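Protease (Penicillium cyclopium, PDB 5Z6O) cuts peptide bonds as a subtilisin-type serine protease of the proteinase K kind, probably with casein, gelatin and type IV collagen among its substrates. Local coordinates at residues 127-137 with 152-162; 32-43 with 89-100. All coordinates share one frame; numbering follows the deposited sequence. Where two conformers were deposited one is given.

Contact 1 of 2, residues 127-137 with 152-162; sequences ATGKSVMNMSL and VVRSGVFLSVA. With PMS (phenylmethanesulfonic acid), chain C.
The side chain of Met133 packs against three apolar side chains of 152-162. Its CB rests on Val157 CG1 at 3.7 Å, and CG then meets Leu159 CD1, the two side chains running side by side. With CG anti to the backbone N (chi1 179°) and chi2 also extended, SD lies between Leu159 CD1 and Val152 CG1, 4.0 Å from the latter, and the methionine and Val152 side chains cross at about a right angle. The bend at chi3 leaves CE against the same valine methyl. Leu159 CD1 also takes up Met135 CG at 3.8 Å, so one methyl lies against both methionines. Strands 131-135 and 157-162 are parallel neighbours in the central sheet of the subtilisin fold, and helix 143-154 between them makes this a beta-alpha-beta crossover. That helix ends in a Schellman motif with Gly156 as C-prime residue; its carbonyl O accepts Gly129 N in the carbonyl plane, on a lone pair, at 2.9 Å. Along the strands, the bond from Met133 N to Phe158 O is 2.7 Å. On the other sheet face Val132 CG1 touches the edge of the Phe158 ring at CD2, and helix 227-245 packs on Phe158. At the end of strand 157-162, Ala162 CB lies 3.7 Å from C3 of the phenylmethanesulfonic acid ring, lining the ligand pocket with Ser136.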
loop_
_atom_site.group_PDB
_atom_site.type_symbol
_atom_site.label_atom_id
_atom_site.label_comp_id
_atom_site.label_asym_id
_atom_site.label_seq_id
_atom_site.Cartn_x
_atom_site.Cartn_y
_atom_site.Cartn_z
ATOM N N ALA A 127 17.277 -4.932 6.939
ATOM C CA ALA A 127 16.472 -4.470 5.802
ATOM C C ALA A 127 16.404 -2.947 5.703
ATOM O O ALA A 127 15.598 -2.406 4.928
ATOM C CB ALA A 127 15.060 -5.061 5.880
ATOM N N THR A 128 17.238 -2.240 6.454
ATOM C CA THR A 128 17.253 -0.787 6.377
ATOM C C THR A 128 17.543 -0.327 4.956
ATOM O O THR A 128 18.509 -0.773 4.335
ATOM C CB THR A 128 18.302 -0.233 7.335
ATOM O OG1 THR A 128 17.976 -0.654 8.663
ATOM C CG2 THR A 128 18.341 1.289 7.266
ATOM N N GLY A 129 16.691 0.573 4.443
ATOM C CA GLY A 129 16.782 1.068 3.093
ATOM C C GLY A 129 16.122 0.199 2.056
ATOM O O GLY A 129 15.999 0.632 0.908
ATOM N N LYS A 130 15.673 -0.997 2.416
ATOM C CA LYS A 130 14.990 -1.864 1.461
ATOM C C LYS A 130 13.819 -2.556 2.139
ATOM O O LYS A 130 13.616 -3.768 2.055
ATOM C CB LYS A 130 15.977 -2.839 0.821
ATOM C CG LYS A 130 16.979 -3.463 1.744
ATOM C CD LYS A 130 17.956 -4.314 0.905
ATOM C CE LYS A 130 18.480 -5.530 1.663
ATOM N NZ LYS A 130 19.591 -5.187 2.595
ATOM N N SER A 131 12.996 -1.761 2.826
ATOM C CA SER A 131 11.826 -2.223 3.568
ATOM C C SER A 131 10.675 -1.299 3.212
ATOM O O SER A 131 10.910 -0.121 2.925
ATOM C CB SER A 131 11.981 -2.156 5.114
ATOM O OG SER A 131 12.974 -3.006 5.626
ATOM N N VAL A 132 9.431 -1.817 3.322
ATOM C CA VAL A 132 8.235 -1.063 2.943
ATOM C C VAL A 132 7.206 -1.215 4.047
ATOM O O VAL A 132 7.074 -2.291 4.643
ATOM C CB VAL A 132 7.684 -1.582 1.584
ATOM C CG1 VAL A 132 6.281 -1.019 1.308
ATOM C CG2 VAL A 132 8.664 -1.221 0.480
ATOM N N MET A 133 6.523 -0.125 4.369
ATOM C CA MET A 133 5.431 -0.184 5.317
ATOM C C MET A 133 4.189 0.371 4.659
ATOM O O MET A 133 4.240 1.437 4.043
ATOM C CB MET A 133 5.769 0.615 6.585
ATOM C CG MET A 133 4.635 0.601 7.608
ATOM S SD MET A 133 4.985 1.558 9.115
ATOM C CE MET A 133 6.191 0.519 9.921
ATOM N N ASN A 134 3.075 -0.332 4.807
ATOM C CA ASN A 134 1.808 0.150 4.274
ATOM C C ASN A 134 0.871 0.507 5.426
ATOM O O ASN A 134 0.613 -0.325 6.306
ATOM C CB ASN A 134 1.141 -0.884 3.385
ATOM C CG ASN A 134 -0.120 -0.321 2.735
ATOM O OD1 ASN A 134 -0.042 0.500 1.805
ATOM N ND2 ASN A 134 -1.273 -0.714 3.238
ATOM N N MET A 135 0.280 1.705 5.373
ATOM C CA MET A 135 -0.649 2.145 6.425
ATOM C C MET A 135 -1.947 2.550 5.747
ATOM O O MET A 135 -2.058 3.666 5.257
ATOM C CB MET A 135 -0.107 3.303 7.265
ATOM C CG MET A 135 0.946 2.799 8.255
ATOM S SD MET A 135 1.397 4.117 9.477
ATOM C CE MET A 135 -0.112 4.354 10.385
ATOM N N SER A 136 -2.903 1.646 5.699
ATOM C CA SER A 136 -4.207 1.951 5.113
ATOM C C SER A 136 -5.188 2.319 6.201
ATOM O O SER A 136 -6.182 1.654 6.389
ATOM C CB SER A 136 -4.719 0.758 4.307
ATOM O OG SER A 136 -4.003 0.615 3.080
ATOM N N LEU A 137 -4.842 3.299 7.008
ATOM C CA LEU A 137 -5.682 3.773 8.087
ATOM C C LEU A 137 -5.333 5.239 8.283
ATOM O O LEU A 137 -4.304 5.724 7.819
ATOM C CB LEU A 137 -5.467 2.992 9.385
ATOM C CG LEU A 137 -4.023 2.927 9.892
ATOM C CD1 LEU A 137 -3.648 4.126 10.760
ATOM C CD2 LEU A 137 -3.788 1.616 10.663
ATOM N N VAL A 152 9.544 6.597 10.946
ATOM C CA VAL A 152 9.639 5.383 10.122
ATOM C C VAL A 152 10.500 5.657 8.900
ATOM O O VAL A 152 11.396 4.868 8.551
ATOM C CB VAL A 152 8.232 4.890 9.712
ATOM C CG1 VAL A 152 8.289 3.725 8.668
ATOM C CG2 VAL A 152 7.476 4.446 10.937
ATOM N N VAL A 153 10.190 6.745 8.191
ATOM C CA VAL A 153 10.901 7.014 6.940
ATOM C C VAL A 153 12.366 7.341 7.222
ATOM O O VAL A 153 13.274 6.875 6.525
ATOM C CB VAL A 153 10.193 8.148 6.177
ATOM C CG1 VAL A 153 10.980 8.519 4.895
ATOM C CG2 VAL A 153 8.796 7.720 5.794
ATOM N N ARG A 154 12.619 8.131 8.265
ATOM C CA ARG A 154 13.994 8.497 8.605
ATOM C C ARG A 154 14.823 7.273 8.983
ATOM O O ARG A 154 16.049 7.282 8.819
ATOM C CB ARG A 154 13.983 9.508 9.753
ATOM C CG ARG A 154 15.120 10.487 9.697
ATOM C CD ARG A 154 15.130 11.425 10.914
ATOM N NE ARG A 154 13.813 11.938 11.304
ATOM C CZ ARG A 154 13.123 12.875 10.643
ATOM N NH1 ARG A 154 11.941 13.273 11.108
ATOM N NH2 ARG A 154 13.593 13.412 9.517
ATOM N N SER A 155 14.174 6.203 9.452
ATOM C CA SER A 155 14.843 4.957 9.837
ATOM C C SER A 155 15.036 3.987 8.680
ATOM O O SER A 155 15.421 2.840 8.929
ATOM C CB SER A 155 14.060 4.249 10.929
ATOM O OG SER A 155 13.925 5.123 12.020
ATOM N N GLY A 156 14.785 4.426 7.440
ATOM C CA GLY A 156 15.020 3.597 6.270
ATOM C C GLY A 156 13.882 2.678 5.849
ATOM O O GLY A 156 14.140 1.637 5.223
ATOM N N VAL A 157 12.631 3.008 6.176
ATOM C CA VAL A 157 11.466 2.228 5.748
ATOM C C VAL A 157 10.551 3.141 4.920
ATOM O O VAL A 157 10.116 4.187 5.407
ATOM C CB VAL A 157 10.705 1.633 6.945
ATOM C CG1 VAL A 157 9.493 0.802 6.474
ATOM C CG2 VAL A 157 11.596 0.716 7.790
ATOM N N PHE A 158 10.265 2.744 3.671
ATOM C CA PHE A 158 9.371 3.518 2.814
ATOM C C PHE A 158 7.964 3.384 3.374
ATOM O O PHE A 158 7.579 2.309 3.834
ATOM C CB PHE A 158 9.438 2.992 1.379
ATOM C CG PHE A 158 8.311 3.479 0.480
ATOM C CD1 PHE A 158 8.415 4.659 -0.230
ATOM C CD2 PHE A 158 7.148 2.734 0.364
ATOM C CE1 PHE A 158 7.375 5.084 -1.060
ATOM C CE2 PHE A 158 6.116 3.130 -0.463
ATOM C CZ PHE A 158 6.228 4.301 -1.181
ATOM N N LEU A 159 7.190 4.478 3.353
ATOM C CA LEU A 159 5.894 4.428 4.013
ATOM C C LEU A 159 4.828 4.948 3.062
ATOM O O LEU A 159 4.834 6.131 2.699
ATOM C CB LEU A 159 5.931 5.217 5.334
ATOM C CG LEU A 159 4.605 5.311 6.110
ATOM C CD1 LEU A 159 3.927 3.942 6.283
ATOM C CD2 LEU A 159 4.897 5.953 7.461
ATOM N N SER A 160 3.945 4.069 2.600
ATOM C CA SER A 160 2.794 4.487 1.807
ATOM C C SER A 160 1.569 4.587 2.709
ATOM O O SER A 160 1.295 3.677 3.495
ATOM C CB SER A 160 2.541 3.506 0.656
ATOM O OG SER A 160 2.342 2.207 1.145
ATOM N N VAL A 161 0.830 5.690 2.584
ATOM C CA VAL A 161 -0.291 6.017 3.460
ATOM C C VAL A 161 -1.530 6.336 2.643
ATOM O O VAL A 161 -1.460 7.132 1.700
ATOM C CB VAL A 161 0.080 7.232 4.349
ATOM C CG1 VAL A 161 -1.059 7.609 5.226
ATOM C CG2 VAL A 161 1.300 6.901 5.229
ATOM N N ALA A 162 -2.675 5.781 3.055
ATOM C CA ALA A 162 -3.946 6.150 2.446
ATOM C C ALA A 162 -4.257 7.615 2.724
ATOM O O ALA A 162 -4.079 8.112 3.845
ATOM C CB ALA A 162 -5.067 5.271 2.988
HETATM C C PMS C . -9.937 2.480 5.784
HETATM S S PMS C . -9.843 1.929 4.057
HETATM C C1 PMS C . -9.380 3.903 5.935
HETATM C C2 PMS C . -8.314 4.366 5.171
HETATM C C3 PMS C . -7.835 5.657 5.346
HETATM C C4 PMS C . -8.417 6.501 6.279
HETATM C C5 PMS C . -9.476 6.037 7.045
HETATM C C6 PMS C . -9.964 4.753 6.863
HETATM O O2S PMS C . -10.805 0.816 3.768
HETATM O O1S PMS C . -10.282 3.001 3.105
HETATM O O HOH W 1 15.588 -0.059 9.145
HETATM O O HOH W 2 -3.618 8.247 6.677
#

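Contact 2 of 2, residues 32-43 with 89-100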
loop_
_atom_site.group_PDB
_atom_site.type_symbol
_atom_site.label_atom_id
_atom_site.label_comp_id
_atom_site.label_asym_id
_atom_site.label_seq_id
_atom_site.Cartn_x
_atom_site.Cartn_y
_atom_site.Cartn_z
ATOM N N ALA A 32 10.027 -9.270 -9.324
ATOM C CA ALA A 32 8.748 -9.335 -8.600
ATOM C C ALA A 32 8.874 -8.986 -7.120
ATOM O O ALA A 32 8.130 -9.515 -6.299
ATOM C CB ALA A 32 8.109 -10.728 -8.759
ATOM N N GLY A 33 9.766 -8.060 -6.766
ATOM C CA GLY A 33 9.886 -7.650 -5.388
ATOM C C GLY A 33 10.565 -8.649 -4.483
ATOM O O GLY A 33 10.518 -8.491 -3.268
ATOM N N GLU A 34 11.221 -9.665 -5.022
ATOM C CA GLU A 34 11.806 -10.684 -4.160
ATOM C C GLU A 34 12.862 -10.088 -3.244
ATOM O O GLU A 34 13.628 -9.218 -3.648
ATOM C CB GLU A 34 12.449 -11.799 -5.015
ATOM C CG GLU A 34 12.866 -13.028 -4.194
ATOM C CD GLU A 34 13.148 -14.256 -5.073
ATOM O OE1 GLU A 34 13.918 -14.127 -6.047
ATOM O OE2 GLU A 34 12.583 -15.335 -4.792
ATOM N N GLY A 35 12.877 -10.537 -1.999
ATOM C CA GLY A 35 13.851 -10.064 -1.047
ATOM C C GLY A 35 13.486 -8.787 -0.334
ATOM O O GLY A 35 14.257 -8.330 0.526
ATOM N N ILE A 36 12.345 -8.188 -0.657
ATOM C CA ILE A 36 11.877 -6.981 0.027
ATOM C C ILE A 36 10.821 -7.367 1.054
ATOM O O ILE A 36 9.933 -8.164 0.760
ATOM C CB ILE A 36 11.293 -5.969 -0.966
ATOM C CG1 ILE A 36 12.297 -5.680 -2.073
ATOM C CG2 ILE A 36 10.937 -4.667 -0.213
ATOM C CD1 ILE A 36 13.630 -5.095 -1.538
ATOM N N VAL A 37 10.882 -6.763 2.247
ATOM C CA VAL A 37 9.913 -7.011 3.315
ATOM C C VAL A 37 8.882 -5.892 3.306
ATOM O O VAL A 37 9.246 -4.703 3.274
ATOM C CB VAL A 37 10.613 -7.088 4.681
ATOM C CG1 VAL A 37 9.581 -7.304 5.785
ATOM C CG2 VAL A 37 11.662 -8.206 4.652
ATOM N N ILE A 38 7.608 -6.258 3.332
ATOM C CA ILE A 38 6.502 -5.311 3.413
ATOM C C ILE A 38 5.809 -5.502 4.754
ATOM O O ILE A 38 5.264 -6.579 5.028
ATOM C CB ILE A 38 5.497 -5.513 2.275
ATOM C CG1 ILE A 38 6.158 -5.272 0.909
ATOM C CG2 ILE A 38 4.353 -4.534 2.448
ATOM C CD1 ILE A 38 5.295 -5.770 -0.295
ATOM N N TYR A 39 5.749 -4.441 5.559
ATOM C CA TYR A 39 5.005 -4.498 6.812
ATOM C C TYR A 39 3.590 -3.990 6.584
ATOM O O TYR A 39 3.403 -2.834 6.210
ATOM C CB TYR A 39 5.685 -3.641 7.879
ATOM C CG TYR A 39 7.058 -4.150 8.231
ATOM C CD1 TYR A 39 7.218 -5.140 9.212
ATOM C CD2 TYR A 39 8.201 -3.631 7.597
ATOM C CE1 TYR A 39 8.462 -5.614 9.555
ATOM C CE2 TYR A 39 9.468 -4.122 7.922
ATOM C CZ TYR A 39 9.579 -5.106 8.909
ATOM O OH TYR A 39 10.821 -5.570 9.237
ATOM N N GLY A 40 2.603 -4.834 6.856
ATOM C CA GLY A 40 1.204 -4.457 6.744
ATOM C C GLY A 40 0.682 -4.032 8.095
ATOM O O GLY A 40 0.517 -4.865 8.991
ATOM N N VAL A 41 0.458 -2.732 8.279
ATOM C CA VAL A 41 0.063 -2.182 9.576
ATOM C C VAL A 41 -1.446 -1.974 9.527
ATOM O O VAL A 41 -1.933 -0.986 8.955
ATOM C CB VAL A 41 0.811 -0.871 9.865
ATOM C CG1 VAL A 41 0.380 -0.276 11.192
ATOM C CG2 VAL A 41 2.339 -1.090 9.851
ATOM N N ASP A 42 -2.214 -2.907 10.098
ATOM C CA ASP A 42 -3.635 -2.986 9.776
ATOM C C ASP A 42 -4.347 -3.888 10.783
ATOM O O ASP A 42 -3.907 -3.985 11.937
ATOM C CB ASP A 42 -3.790 -3.496 8.334
ATOM C CG ASP A 42 -5.024 -2.990 7.652
ATOM O OD1 ASP A 42 -6.134 -3.214 8.188
ATOM O OD2 ASP A 42 -4.879 -2.398 6.555
ATOM N N THR A 43 -5.423 -4.562 10.359
ATOM C CA THR A 43 -6.173 -5.454 11.237
ATOM C C THR A 43 -5.560 -6.853 11.399
ATOM O O THR A 43 -6.211 -7.726 11.996
ATOM C CB THR A 43 -7.608 -5.600 10.740
ATOM O OG1 THR A 43 -7.648 -6.257 9.467
ATOM C CG2 THR A 43 -8.283 -4.248 10.610
ATOM N N ALA A 89 3.569 -7.132 -6.031
ATOM C CA ALA A 89 4.938 -7.620 -5.846
ATOM C C ALA A 89 4.819 -9.064 -5.391
ATOM O O ALA A 89 4.791 -9.358 -4.191
ATOM C CB ALA A 89 5.723 -6.764 -4.828
ATOM N N LYS A 90 4.759 -9.973 -6.371
ATOM C CA LYS A 90 4.308 -11.334 -6.122
ATOM C C LYS A 90 5.347 -12.213 -5.432
ATOM O O LYS A 90 5.011 -13.344 -5.091
ATOM C CB LYS A 90 3.885 -11.979 -7.443
ATOM C CG LYS A 90 2.683 -11.245 -8.074
ATOM C CD LYS A 90 2.143 -11.970 -9.279
ATOM C CE LYS A 90 1.142 -11.076 -9.972
ATOM N NZ LYS A 90 -0.178 -11.036 -9.313
ATOM N N LYS A 91 6.572 -11.739 -5.220
ATOM C CA LYS A 91 7.599 -12.512 -4.490
ATOM C C LYS A 91 8.092 -11.818 -3.239
ATOM O O LYS A 91 8.997 -12.338 -2.575
ATOM C CB LYS A 91 8.805 -12.817 -5.408
ATOM C CG LYS A 91 8.420 -13.801 -6.505
ATOM C CD LYS A 91 9.608 -14.129 -7.389
ATOM C CE LYS A 91 9.335 -15.373 -8.224
ATOM N NZ LYS A 91 10.481 -15.540 -9.183
ATOM N N ALA A 92 7.505 -10.683 -2.879
ATOM C CA ALA A 92 7.912 -9.969 -1.670
ATOM C C ALA A 92 7.538 -10.783 -0.439
ATOM O O ALA A 92 6.669 -11.666 -0.485
ATOM C CB ALA A 92 7.248 -8.575 -1.615
ATOM N N SER A 93 8.226 -10.496 0.671
ATOM C CA SER A 93 7.846 -11.016 1.981
ATOM C C SER A 93 6.889 -10.045 2.663
ATOM O O SER A 93 7.005 -8.829 2.503
ATOM C CB SER A 93 9.066 -11.207 2.877
ATOM O OG SER A 93 10.022 -12.060 2.275
ATOM N N VAL A 94 5.953 -10.596 3.442
ATOM C CA VAL A 94 4.895 -9.808 4.077
ATOM C C VAL A 94 4.891 -10.105 5.566
ATOM O O VAL A 94 4.956 -11.273 5.953
ATOM C CB VAL A 94 3.511 -10.132 3.488
ATOM C CG1 VAL A 94 2.464 -9.299 4.162
ATOM C CG2 VAL A 94 3.519 -9.842 2.069
ATOM N N VAL A 95 4.793 -9.060 6.401
ATOM C CA VAL A 95 4.815 -9.214 7.847
ATOM C C VAL A 95 3.566 -8.552 8.419
ATOM O O VAL A 95 3.319 -7.366 8.180
ATOM C CB VAL A 95 6.088 -8.615 8.469
ATOM C CG1 VAL A 95 6.061 -8.809 9.961
ATOM C CG2 VAL A 95 7.331 -9.298 7.908
ATOM N N ALA A 96 2.768 -9.317 9.169
ATOM C CA ALA A 96 1.547 -8.768 9.737
ATOM C C ALA A 96 1.886 -7.960 10.973
ATOM O O ALA A 96 2.506 -8.487 11.905
ATOM C CB ALA A 96 0.584 -9.887 10.136
ATOM N N VAL A 97 1.471 -6.696 11.001
ATOM C CA VAL A 97 1.552 -5.894 12.211
ATOM C C VAL A 97 0.118 -5.519 12.573
ATOM O O VAL A 97 -0.456 -4.584 12.008
ATOM C CB VAL A 97 2.436 -4.654 12.027
ATOM C CG1 VAL A 97 2.507 -3.857 13.332
ATOM C CG2 VAL A 97 3.862 -5.047 11.538
ATOM N N LYS A 98 -0.479 -6.228 13.518
ATOM C CA LYS A 98 -1.887 -6.022 13.833
ATOM C C LYS A 98 -2.002 -4.921 14.885
ATOM O O LYS A 98 -1.515 -5.088 16.017
ATOM C CB LYS A 98 -2.529 -7.306 14.351
ATOM C CG LYS A 98 -3.979 -7.090 14.741
ATOM C CD LYS A 98 -4.725 -8.432 14.998
ATOM C CE LYS A 98 -5.991 -8.138 15.739
ATOM N NZ LYS A 98 -6.771 -9.418 15.858
ATOM N N VAL A 99 -2.644 -3.800 14.521
ATOM C CA VAL A 99 -2.745 -2.642 15.421
ATOM C C VAL A 99 -4.199 -2.210 15.570
ATOM O O VAL A 99 -4.515 -1.322 16.373
ATOM C CB VAL A 99 -1.894 -1.460 14.930
ATOM C CG1 VAL A 99 -0.403 -1.824 14.820
ATOM C CG2 VAL A 99 -2.442 -0.940 13.589
ATOM N N LEU A 100 -5.088 -2.814 14.786
ATOM C CA LEU A 100 -6.519 -2.546 14.839
ATOM C C LEU A 100 -7.270 -3.838 15.141
ATOM O O LEU A 100 -6.880 -4.912 14.680
ATOM C CB LEU A 100 -7.041 -2.012 13.506
ATOM C CG LEU A 100 -6.262 -0.866 12.849
ATOM C CD1 LEU A 100 -6.840 -0.622 11.452
ATOM C CD2 LEU A 100 -6.359 0.366 13.713
HETATM O O HOH W 3 12.271 -17.186 -6.877
HETATM O O HOH W 4 10.910 -12.252 -0.577
HETATM O O HOH W 5 -8.522 -8.096 13.415
#
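Backbone hydrogen bonds run almost the whole length of 32-43 and 89-100, from Lys91 N on Ala32 O to the loop after strand 93-98. Between strands 37-42 and 93-98 they form a regular parallel ladder, with Ile38, Gly40 and Asp42 each giving an N-H and taking one back. At its end Asp42 O holds two donors: Val99 N at 2.9 Å, nearly in line with the carbonyl, and Leu100 N at 3.3 Å from well above the carbonyl plane. Asp42, the charge-relay aspartate in a nearly identical protein, is thus gripped through its main chain, while its OD1 accepts Thr43 N at 2.7 Å on the anti lone pair.

Apolar contacts fill the face of Val37, Tyr39 and Val41. The Tyr39 ring is set obliquely against Val95, CD1 lying 3.7 Å from Val95 CB, and Val37 CG1 lies over one ring face, offset toward the rim, while also touching Val95 CG2 at 3.7 Å. Val41 CG1 meets Val99 CG2 farther on. On the reverse face Ile38 CD1 reaches Ala92 CB.

Polar contacts gather near the two ends. One water joins Gly35 N, Lys91 O and Ser93 OG. With CG anti to the backbone N (chi1 177°), the extended Lys98 chain runs along Thr43 O, CD 3.4 Å from it, and NZ forms a salt bridge with Asp64 and hydrogen bonds with the carbonyl oxygens of Asp66 and Thr68.

Helix 108-124 covers the Tyr39 face and supplies Asp121 for Tyr39 OH, helix 73-82 packs on Ile38, Val94 and Asp42, and strands 131-135 and 56-61 flank the pair.

From the N terminus, 32-43 comes first, and contact 2 closes when 89-100 returns alongside it, after a loop that contains strand 56-61 and helix 73-82. Helix 108-124 then leads to 127-137, and contact 1 closes a much shorter loop through helix 143-154. The two loops follow in series, neither enclosing the other. They join side by side in the sheet, where strand 131-135 lies next to strand 37-42: Tyr39 N probably hydrogen-bonds to Val132 O, and Asn134 N to Tyr39 O. The strand order 93-98, 37-42, 131-135, 157-162 results. At and just beyond the C-terminal ends of the strands, Asp42 and Leu100 from contact 2 and Ser136 from contact 1 belong to one inhibitor pocket.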